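Local coordinates for peptide-binding protein (Photobacterium damsela subsp. piscicida, PDB 6SQX) that cleaves peptidoglycan of potentially competing bacteria as a secreted endopeptidase of the NlpC/P60 family, probably by a cysteine-type mechanism, at residues Arg54-Tyr59 with Phe335-Pro340; Asn61-Phe66 with Tyr78-Asn83; Asn348-Ile353 with Thr471-Thr476. All blocks are in the same frame, centred on the assembly; numbering follows the deposited sequence.

Overall arrangement
Interactions 1 and 2 both use helix 50-64, interaction 2 its last turn and beyond, and their centres lie about 11 Å apart; Trp338 of interaction 1 packs on Gln63 and Pro81 of interaction 2. Interaction 1 is the buried one, joining the N-terminal helix to a loop of the NlpC/P60 region by an asparagine amide, a bridging water and apolar packing. Interaction 2 is only partly buried and relies on a proline turn, with a ring face, one hydrogen bond from a glutamine amide and a shared water. Interaction 3, also partly buried, lies at a sheet edge and is mostly backbone, small side chains and solvent; Thr476 carries it back to Met56 and Tyr59 of interaction 1.

Interaction 1 (Arg54-Tyr59 with Phe335-Pro340); sequences RQMNEY and FGIWLP
Asn57 grips two successive carbonyls of the 335-340 loop with one nitrogen. Its ND2 donates to Gly336 O at 2.8 Å and to Phe335 O at 3.2 Å; both acceptors lie near the amide plane, on opposite sides of the line of the CG-ND2 bond, so each N-H has its own partner. The two oxygens are met differently: Phe335 O in its carbonyl plane, on a lone pair, Gly336 O from above its plane, 43° out. The two bonds fix the rotation of the amide, whose NH2 end points at the loop, and Asn57 CA adds a C-H contact to Gly336 O (3.4 Å).

Beside it, Met56 and Ile337 run alongside each other in the same direction. The thioether chain is extended beyond CG (chi2 171°), which brings SD to 3.7 Å from Ile337 CD1. Tyr59 and Trp338 instead lie obliquely, Tyr59 CE2 meeting Trp338 CE3 at 4.0 Å. Between these two apolar pairs a water bridges the backbones, donating to Met56 O and accepting from Trp338 N, each at 2.8 Å. The indole NE1 is bonded to Gln204, and Phe60 packs edge-to-face with the Trp338 ring.

Gly336, with positive phi (68°), closes helix 326-334, so the N-terminal helix reads the carbonyls of a Schellman motif at a helix C-terminus.

Interaction 2 (Asn61-Phe66 with Tyr78-Asn83); sequences NTQYYF and YYVPNN
Gln63 and Pro81 supply the direct polar link. Gln63 NE2 donates to Pro81 O at 3.0 Å along a nearly straight path (165° at the hydrogen); it arrives in the carbonyl plane, on a lone pair, and the acceptor lies close to the amide plane of Gln63. A bend at chi2 (-55°) folds the glutamine over the proline, leaving Pro81 CB at 3.5 Å from OE1 and Pro81 CD equally close to NE2. Solvent makes a second polar link: a water lies 2.7 Å from Gln63 OE1 and 3.0 Å from Asn82 OD1. It is placed to donate to both, though more acceptors surround it than it has protons, so the two bonds need not be made together.

The partner of the C-terminal end of helix 50-64 is a type II beta turn, Val80 to Asn83, in the loop between strands 76-78 and 87-89, closed by Asn83 N to Val80 O. Pro81 occupies its second position, and Asn82 takes the positive phi of the third.

Contacts with the Phe66 ring are of another kind. CG anti to the backbone N carries the ring out toward the turn, and Pro81 CB sits over one face in a CH-pi contact, 3.8 Å from the ring centroid and displaced toward the rim. Asn82 reaches the same ring obliquely, its amide perpendicular to the ring plane and ND2 at 3.5 Å from Phe66 CE1. Tyr78 CD1 touches Phe66 CE2 more loosely, at 4.3 Å. Trp338 packs against both Gln63 and Pro81, and Val80 and Asn83 touch Tyr349 of helix 343-349.

Interaction 3 (Asn348-Ile353 with Thr471-Thr476); sequences NYAGQI and TLLTET. With EDO (1,2-ethanediol), chain F.
At the edge of the antiparallel sheet of the NlpC/P60 region, where strand 467-472 runs out beside the chain leading from helix 343-349, Gly351 meets Leu472. Their contact is between backbones: Gly351 CA points a hydrogen at Leu472 O, 3.4 Å away and nearly straight at 167°. Gly351 is almost fully extended, and Thr471 CG2 lies 3.5 Å from its N. In Thr471, OG1 sits beside the backbone N (chi1 -52°) and is bonded to Ala347 O in the helix, which leaves the CG2 methyl anti to that N and facing Gly351.

One residue earlier on this chain, Ala350 CB meets the CD2 branch of Leu473 at 3.6 Å, an apolar pair that Leu339 joins from the neighbouring loop. Water bridges the backbones too, accepting from Gln352 N at 2.8 Å and donating to Leu472 O at 3.2 Å. An ethanediol, probably from the crystallisation liquor, bridges Ala350 and Thr476: its O2 donates to Ala350 O at 2.7 Å, while O1 shares a hydrogen bond with Thr476 OG1 at 3.1 Å.

Such packing of a helix exit against the sheet rim fits the papain-like helix-and-sheet fold of NlpC/P60 peptidases.

Interaction 1 (Arg54-Tyr59 with Phe335-Pro340)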
loop_
_atom_site.group_PDB
_atom_site.type_symbol
_atom_site.label_atom_id
_atom_site.label_comp_id
_atom_site.label_asym_id
_atom_site.label_seq_id
_atom_site.Cartn_x
_atom_site.Cartn_y
_atom_site.Cartn_z
ATOM N N ARG A 54 -18.177 -1.315 13.089
ATOM C CA ARG A 54 -19.268 -1.029 12.168
ATOM C C ARG A 54 -19.061 0.323 11.484
ATOM O O ARG A 54 -19.225 0.442 10.267
ATOM C CB ARG A 54 -20.613 -1.063 12.905
ATOM C CG ARG A 54 -21.761 -0.629 12.018
ATOM C CD ARG A 54 -23.058 -0.459 12.813
ATOM N NE ARG A 54 -24.053 0.311 12.066
ATOM C CZ ARG A 54 -25.328 0.450 12.426
ATOM N NH1 ARG A 54 -26.155 1.176 11.679
ATOM N NH2 ARG A 54 -25.779 -0.136 13.531
ATOM N N GLN A 55 -18.679 1.356 12.249
ATOM C CA GLN A 55 -18.425 2.653 11.634
ATOM C C GLN A 55 -17.255 2.576 10.663
ATOM O O GLN A 55 -17.302 3.153 9.562
ATOM C CB GLN A 55 -18.130 3.700 12.706
ATOM C CG GLN A 55 -19.203 3.831 13.794
ATOM C CD GLN A 55 -20.619 3.982 13.240
ATOM O OE1 GLN A 55 -20.894 4.887 12.447
ATOM N NE2 GLN A 55 -21.530 3.092 13.667
ATOM N N MET A 56 -16.191 1.846 11.037
ATOM C CA MET A 56 -15.053 1.699 10.136
ATOM C C MET A 56 -15.452 0.953 8.864
ATOM O O MET A 56 -14.992 1.290 7.762
ATOM C CB MET A 56 -13.915 0.937 10.841
ATOM C CG MET A 56 -13.251 1.728 11.954
ATOM S SD MET A 56 -12.136 0.668 12.848
ATOM C CE MET A 56 -11.206 1.878 13.781
ATOM N N ASN A 57 -16.282 -0.091 9.005
ATOM C CA ASN A 57 -16.672 -0.873 7.833
ATOM C C ASN A 57 -17.567 -0.049 6.901
ATOM O O ASN A 57 -17.456 -0.164 5.679
ATOM C CB ASN A 57 -17.428 -2.139 8.248
ATOM C CG ASN A 57 -16.571 -3.207 8.933
ATOM O OD1 ASN A 57 -17.162 -4.101 9.581
ATOM N ND2 ASN A 57 -15.226 -3.149 8.795
ATOM N N GLU A 58 -18.457 0.789 7.461
ATOM C CA GLU A 58 -19.264 1.667 6.612
ATOM C C GLU A 58 -18.378 2.645 5.850
ATOM O O GLU A 58 -18.573 2.882 4.645
ATOM C CB GLU A 58 -20.299 2.404 7.462
ATOM C CG GLU A 58 -21.438 1.489 7.873
ATOM C CD GLU A 58 -22.406 2.164 8.809
ATOM O OE1 GLU A 58 -22.349 3.418 8.899
ATOM O OE2 GLU A 58 -23.224 1.452 9.437
ATOM N N TYR A 59 -17.384 3.217 6.529
ATOM C CA TYR A 59 -16.467 4.111 5.837
ATOM C C TYR A 59 -15.726 3.366 4.739
ATOM O O TYR A 59 -15.627 3.850 3.611
ATOM C CB TYR A 59 -15.499 4.762 6.828
ATOM C CG TYR A 59 -14.497 5.704 6.231
ATOM C CD1 TYR A 59 -14.899 6.897 5.647
ATOM C CD2 TYR A 59 -13.125 5.416 6.263
ATOM C CE1 TYR A 59 -13.976 7.782 5.116
ATOM C CE2 TYR A 59 -12.186 6.292 5.730
ATOM C CZ TYR A 59 -12.615 7.485 5.144
ATOM O OH TYR A 59 -11.691 8.354 4.614
ATOM N N PHE A 335 -9.761 -6.469 7.215
ATOM C CA PHE A 335 -10.667 -6.217 8.325
ATOM C C PHE A 335 -11.738 -5.170 7.981
ATOM O O PHE A 335 -12.485 -4.752 8.879
ATOM C CB PHE A 335 -9.840 -5.783 9.540
ATOM C CG PHE A 335 -8.882 -6.847 9.991
ATOM C CD1 PHE A 335 -9.347 -7.903 10.790
ATOM C CD2 PHE A 335 -7.561 -6.823 9.571
ATOM C CE1 PHE A 335 -8.485 -8.918 11.180
ATOM C CE2 PHE A 335 -6.676 -7.838 9.971
ATOM C CZ PHE A 335 -7.161 -8.904 10.747
ATOM N N GLY A 336 -11.779 -4.704 6.725
ATOM C CA GLY A 336 -12.727 -3.645 6.395
ATOM C C GLY A 336 -12.415 -2.309 7.036
ATOM O O GLY A 336 -13.341 -1.576 7.398
ATOM N N ILE A 337 -11.133 -1.975 7.165
ATOM C CA ILE A 337 -10.686 -0.696 7.691
ATOM C C ILE A 337 -9.892 -0.061 6.575
ATOM O O ILE A 337 -8.951 -0.677 6.056
ATOM C CB ILE A 337 -9.828 -0.882 8.947
ATOM C CG1 ILE A 337 -10.677 -1.528 10.053
ATOM C CG2 ILE A 337 -9.253 0.461 9.378
ATOM C CD1 ILE A 337 -9.873 -1.882 11.312
ATOM N N TRP A 338 -10.318 1.136 6.137
ATOM C CA TRP A 338 -9.800 1.735 4.911
ATOM C C TRP A 338 -8.745 2.769 5.261
ATOM O O TRP A 338 -9.038 3.719 6.008
ATOM C CB TRP A 338 -10.925 2.449 4.145
ATOM C CG TRP A 338 -10.552 2.779 2.724
ATOM C CD1 TRP A 338 -10.692 1.963 1.621
ATOM C CD2 TRP A 338 -9.968 4.008 2.245
ATOM N NE1 TRP A 338 -10.237 2.613 0.498
ATOM C CE2 TRP A 338 -9.775 3.864 0.856
ATOM C CE3 TRP A 338 -9.607 5.218 2.862
ATOM C CZ2 TRP A 338 -9.222 4.872 0.066
ATOM C CZ3 TRP A 338 -9.064 6.236 2.072
ATOM C CH2 TRP A 338 -8.871 6.058 0.692
ATOM N N LEU A 339 -7.549 2.617 4.680
ATOM C CA LEU A 339 -6.495 3.620 4.732
ATOM C C LEU A 339 -6.206 4.122 3.327
ATOM O O LEU A 339 -6.321 3.371 2.351
ATOM C CB LEU A 339 -5.185 2.990 5.259
ATOM C CG LEU A 339 -5.190 2.451 6.694
ATOM C CD1 LEU A 339 -3.769 2.030 7.118
ATOM C CD2 LEU A 339 -5.815 3.398 7.716
ATOM N N PRO A 340 -5.783 5.383 3.192
ATOM C CA PRO A 340 -5.297 5.849 1.881
ATOM C C PRO A 340 -4.005 5.190 1.458
ATOM O O PRO A 340 -3.401 4.466 2.250
ATOM C CB PRO A 340 -5.126 7.364 2.052
ATOM C CG PRO A 340 -5.313 7.650 3.477
ATOM C CD PRO A 340 -5.838 6.439 4.210
HETATM O O HOH W 1 -12.331 2.285 7.689
#

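Interaction 2 (Asn61-Phe66 with Tyr78-Asn83)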
loop_
_atom_site.group_PDB
_atom_site.type_symbol
_atom_site.label_atom_id
_atom_site.label_comp_id
_atom_site.label_asym_id
_atom_site.label_seq_id
_atom_site.Cartn_x
_atom_site.Cartn_y
_atom_site.Cartn_z
ATOM N N ASN A 61 -16.696 0.778 2.978
ATOM C CA ASN A 61 -17.544 0.545 1.810
ATOM C C ASN A 61 -17.735 1.822 0.993
ATOM O O ASN A 61 -17.689 1.789 -0.241
ATOM C CB ASN A 61 -18.867 -0.095 2.223
ATOM C CG ASN A 61 -18.726 -1.619 2.477
ATOM O OD1 ASN A 61 -17.743 -2.247 2.048
ATOM N ND2 ASN A 61 -19.718 -2.209 3.143
ATOM N N THR A 62 -17.878 2.975 1.662
ATOM C CA THR A 62 -18.026 4.221 0.916
ATOM C C THR A 62 -16.787 4.514 0.092
ATOM O O THR A 62 -16.883 4.862 -1.093
ATOM C CB THR A 62 -18.309 5.374 1.868
ATOM O OG1 THR A 62 -19.563 5.132 2.530
ATOM C CG2 THR A 62 -18.398 6.708 1.082
ATOM N N GLN A 63 -15.600 4.339 0.692
ATOM C CA GLN A 63 -14.383 4.695 -0.021
ATOM C C GLN A 63 -14.053 3.665 -1.091
ATOM O O GLN A 63 -13.604 4.015 -2.198
ATOM C CB GLN A 63 -13.188 4.807 0.946
ATOM C CG GLN A 63 -13.402 5.810 2.118
ATOM C CD GLN A 63 -13.784 7.226 1.654
ATOM O OE1 GLN A 63 -14.879 7.441 1.154
ATOM N NE2 GLN A 63 -12.862 8.181 1.812
ATOM N N TYR A 64 -14.228 2.384 -0.739
ATOM C CA TYR A 64 -13.826 1.296 -1.630
ATOM C C TYR A 64 -14.696 1.243 -2.885
ATOM O O TYR A 64 -14.192 0.955 -3.985
ATOM C CB TYR A 64 -13.934 -0.027 -0.879
ATOM C CG TYR A 64 -13.417 -1.238 -1.608
ATOM C CD1 TYR A 64 -12.049 -1.422 -1.796
ATOM C CD2 TYR A 64 -14.289 -2.241 -2.041
ATOM C CE1 TYR A 64 -11.552 -2.583 -2.413
ATOM C CE2 TYR A 64 -13.802 -3.377 -2.658
ATOM C CZ TYR A 64 -12.438 -3.518 -2.859
ATOM O OH TYR A 64 -11.925 -4.668 -3.450
ATOM N N TYR A 65 -15.993 1.532 -2.745
ATOM C CA TYR A 65 -16.919 1.534 -3.883
ATOM C C TYR A 65 -17.140 2.915 -4.488
ATOM O O TYR A 65 -18.034 3.068 -5.331
ATOM C CB TYR A 65 -18.270 0.902 -3.489
ATOM C CG TYR A 65 -18.126 -0.577 -3.156
ATOM C CD1 TYR A 65 -17.932 -1.522 -4.164
ATOM C CD2 TYR A 65 -18.187 -1.024 -1.834
ATOM C CE1 TYR A 65 -17.804 -2.890 -3.862
ATOM C CE2 TYR A 65 -18.043 -2.374 -1.539
ATOM C CZ TYR A 65 -17.869 -3.295 -2.554
ATOM O OH TYR A 65 -17.740 -4.663 -2.233
ATOM N N PHE A 66 -16.307 3.893 -4.132
ATOM C CA PHE A 66 -16.534 5.259 -4.601
ATOM C C PHE A 66 -16.550 5.334 -6.118
ATOM O O PHE A 66 -17.319 6.121 -6.695
ATOM C CB PHE A 66 -15.419 6.148 -4.059
ATOM C CG PHE A 66 -15.548 7.575 -4.476
ATOM C CD1 PHE A 66 -16.562 8.379 -3.970
ATOM C CD2 PHE A 66 -14.636 8.128 -5.359
ATOM C CE1 PHE A 66 -16.650 9.729 -4.351
ATOM C CE2 PHE A 66 -14.708 9.478 -5.740
ATOM C CZ PHE A 66 -15.739 10.260 -5.235
ATOM N N TYR A 78 -9.437 11.815 -6.168
ATOM C CA TYR A 78 -9.261 12.078 -4.740
ATOM C C TYR A 78 -8.310 11.053 -4.132
ATOM O O TYR A 78 -8.574 9.862 -4.227
ATOM C CB TYR A 78 -10.605 11.940 -4.019
ATOM C CG TYR A 78 -11.579 13.023 -4.408
ATOM C CD1 TYR A 78 -12.273 12.966 -5.629
ATOM C CD2 TYR A 78 -11.802 14.116 -3.567
ATOM C CE1 TYR A 78 -13.164 14.000 -6.005
ATOM C CE2 TYR A 78 -12.702 15.135 -3.917
ATOM C CZ TYR A 78 -13.355 15.085 -5.137
ATOM O OH TYR A 78 -14.234 16.095 -5.487
ATOM N N TYR A 79 -7.268 11.502 -3.425
ATOM C CA TYR A 79 -6.541 10.521 -2.603
ATOM C C TYR A 79 -7.411 9.981 -1.484
ATOM O O TYR A 79 -7.196 8.845 -1.032
ATOM C CB TYR A 79 -5.267 11.143 -2.001
ATOM C CG TYR A 79 -4.261 11.454 -3.053
ATOM C CD1 TYR A 79 -3.528 10.436 -3.668
ATOM C CD2 TYR A 79 -4.033 12.775 -3.460
ATOM C CE1 TYR A 79 -2.617 10.713 -4.676
ATOM C CE2 TYR A 79 -3.090 13.066 -4.460
ATOM C CZ TYR A 79 -2.377 12.019 -5.058
ATOM O OH TYR A 79 -1.470 12.261 -6.068
ATOM N N VAL A 80 -8.360 10.764 -0.983
ATOM C CA VAL A 80 -9.317 10.336 0.031
ATOM C C VAL A 80 -10.704 10.690 -0.502
ATOM O O VAL A 80 -11.073 11.882 -0.514
ATOM C CB VAL A 80 -9.024 11.020 1.380
ATOM C CG1 VAL A 80 -10.097 10.648 2.439
ATOM C CG2 VAL A 80 -7.598 10.649 1.848
ATOM N N PRO A 81 -11.475 9.737 -1.020
ATOM C CA PRO A 81 -12.774 10.065 -1.639
ATOM C C PRO A 81 -13.604 10.947 -0.727
ATOM O O PRO A 81 -13.657 10.761 0.490
ATOM C CB PRO A 81 -13.424 8.683 -1.836
ATOM C CG PRO A 81 -12.268 7.802 -2.107
ATOM C CD PRO A 81 -11.129 8.310 -1.176
ATOM N N ASN A 82 -14.214 11.964 -1.331
ATOM C CA ASN A 82 -15.121 12.924 -0.694
ATOM C C ASN A 82 -14.428 13.929 0.204
ATOM O O ASN A 82 -15.113 14.828 0.730
ATOM C CB ASN A 82 -16.278 12.273 0.084
ATOM C CG ASN A 82 -17.207 11.479 -0.806
ATOM O OD1 ASN A 82 -17.572 10.311 -0.500
ATOM N ND2 ASN A 82 -17.603 12.087 -1.925
ATOM N N ASN A 83 -13.112 13.879 0.361
ATOM C CA ASN A 83 -12.410 14.913 1.103
ATOM C C ASN A 83 -11.787 15.845 0.069
ATOM O O ASN A 83 -10.803 15.499 -0.578
ATOM C CB ASN A 83 -11.355 14.315 2.045
ATOM C CG ASN A 83 -10.717 15.390 2.900
ATOM O OD1 ASN A 83 -10.561 16.513 2.436
ATOM N ND2 ASN A 83 -10.387 15.079 4.150
HETATM O O HOH W 2 -16.366 9.515 2.089
#

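Interaction 3 (Asn348-Ile353 with Thr471-Thr476)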
loop_
_atom_site.group_PDB
_atom_site.type_symbol
_atom_site.label_atom_id
_atom_site.label_comp_id
_atom_site.label_asym_id
_atom_site.label_seq_id
_atom_site.Cartn_x
_atom_site.Cartn_y
_atom_site.Cartn_z
ATOM N N ASN A 348 -2.147 11.887 7.906
ATOM C CA ASN A 348 -2.969 13.079 8.046
ATOM C C ASN A 348 -4.467 12.826 7.938
ATOM O O ASN A 348 -5.252 13.623 8.469
ATOM C CB ASN A 348 -2.500 14.128 7.042
ATOM C CG ASN A 348 -1.219 14.781 7.484
ATOM O OD1 ASN A 348 -1.251 15.771 8.225
ATOM N ND2 ASN A 348 -0.081 14.257 7.034
ATOM N N TYR A 349 -4.900 11.757 7.268
ATOM C CA TYR A 349 -6.321 11.590 6.976
ATOM C C TYR A 349 -6.927 10.303 7.502
ATOM O O TYR A 349 -8.146 10.125 7.384
ATOM C CB TYR A 349 -6.609 11.713 5.465
ATOM C CG TYR A 349 -6.221 13.093 4.951
ATOM C CD1 TYR A 349 -7.055 14.200 5.152
ATOM C CD2 TYR A 349 -5.022 13.294 4.272
ATOM C CE1 TYR A 349 -6.666 15.444 4.718
ATOM C CE2 TYR A 349 -4.630 14.544 3.866
ATOM C CZ TYR A 349 -5.476 15.614 4.065
ATOM O OH TYR A 349 -5.092 16.867 3.633
ATOM N N ALA A 350 -6.125 9.397 8.056
ATOM C CA ALA A 350 -6.729 8.248 8.709
ATOM C C ALA A 350 -7.171 8.551 10.137
ATOM O O ALA A 350 -7.847 7.720 10.761
ATOM C CB ALA A 350 -5.760 7.052 8.690
ATOM N N GLY A 351 -6.776 9.696 10.665
ATOM C CA GLY A 351 -7.137 10.102 12.010
ATOM C C GLY A 351 -6.577 11.484 12.235
ATOM O O GLY A 351 -6.030 12.084 11.317
ATOM N N GLN A 352 -6.723 11.983 13.466
ATOM C CA GLN A 352 -6.158 13.272 13.856
ATOM C C GLN A 352 -4.662 13.098 14.120
ATOM O O GLN A 352 -4.271 12.429 15.080
ATOM C CB GLN A 352 -6.863 13.749 15.121
ATOM C CG GLN A 352 -6.179 14.887 15.796
ATOM C CD GLN A 352 -6.200 16.129 14.956
ATOM O OE1 GLN A 352 -7.272 16.671 14.668
ATOM N NE2 GLN A 352 -5.010 16.606 14.565
ATOM N N ILE A 353 -3.825 13.714 13.284
ATOM C CA ILE A 353 -2.382 13.584 13.449
ATOM C C ILE A 353 -1.935 14.325 14.702
ATOM O O ILE A 353 -2.458 15.398 15.045
ATOM C CB ILE A 353 -1.638 14.094 12.204
ATOM C CG1 ILE A 353 -0.183 13.622 12.223
ATOM C CG2 ILE A 353 -1.702 15.633 12.083
ATOM C CD1 ILE A 353 0.520 13.832 10.889
ATOM N N THR A 471 -0.842 8.780 14.754
ATOM C CA THR A 471 -2.210 8.965 14.271
ATOM C C THR A 471 -3.053 7.793 14.760
ATOM O O THR A 471 -2.836 6.654 14.336
ATOM C CB THR A 471 -2.226 9.038 12.736
ATOM O OG1 THR A 471 -1.286 10.025 12.273
ATOM C CG2 THR A 471 -3.647 9.335 12.210
ATOM N N LEU A 472 -4.029 8.050 15.620
ATOM C CA LEU A 472 -4.958 7.000 16.026
ATOM C C LEU A 472 -5.916 6.687 14.885
ATOM O O LEU A 472 -6.423 7.595 14.229
ATOM C CB LEU A 472 -5.810 7.510 17.188
ATOM C CG LEU A 472 -5.149 7.643 18.539
ATOM C CD1 LEU A 472 -6.193 8.164 19.563
ATOM C CD2 LEU A 472 -4.596 6.311 18.946
ATOM N N LEU A 473 -6.243 5.409 14.699
ATOM C CA LEU A 473 -7.221 5.012 13.700
ATOM C C LEU A 473 -8.635 4.926 14.256
ATOM O O LEU A 473 -9.595 4.929 13.477
ATOM C CB LEU A 473 -6.859 3.644 13.127
ATOM C CG LEU A 473 -5.497 3.577 12.452
ATOM C CD1 LEU A 473 -5.307 2.160 11.929
ATOM C CD2 LEU A 473 -5.407 4.583 11.291
ATOM N N THR A 474 -8.787 4.881 15.573
ATOM C CA THR A 474 -10.062 4.565 16.205
ATOM C C THR A 474 -11.141 5.605 15.943
ATOM O O THR A 474 -12.307 5.361 16.287
ATOM C CB THR A 474 -9.837 4.346 17.697
ATOM O OG1 THR A 474 -9.016 5.405 18.214
ATOM C CG2 THR A 474 -9.131 3.001 17.925
ATOM N N GLU A 475 -10.794 6.734 15.330
ATOM C CA GLU A 475 -11.760 7.759 14.951
ATOM C C GLU A 475 -11.983 7.682 13.443
ATOM O O GLU A 475 -11.075 7.979 12.656
ATOM C CB GLU A 475 -11.263 9.139 15.374
ATOM C CG GLU A 475 -10.976 9.257 16.870
ATOM C CD GLU A 475 -12.144 8.787 17.736
ATOM O OE1 GLU A 475 -11.902 8.025 18.700
ATOM O OE2 GLU A 475 -13.303 9.177 17.452
ATOM N N THR A 476 -13.183 7.277 13.043
ATOM C CA THR A 476 -13.507 7.224 11.622
ATOM C C THR A 476 -13.873 8.621 11.131
ATOM O O THR A 476 -14.620 9.333 11.814
ATOM C CB THR A 476 -14.670 6.254 11.375
ATOM O OG1 THR A 476 -14.217 4.907 11.562
ATOM C CG2 THR A 476 -15.210 6.398 9.963
HETATM C C1 EDO F . -10.732 4.262 10.523
HETATM O O1 EDO F . -11.857 4.237 9.636
HETATM C C2 EDO F . -9.466 4.596 9.757
HETATM O O2 EDO F . -9.433 5.991 9.408
HETATM O O HOH W 3 -7.930 10.221 15.337
HETATM O O HOH W 4 -4.335 10.638 16.681
#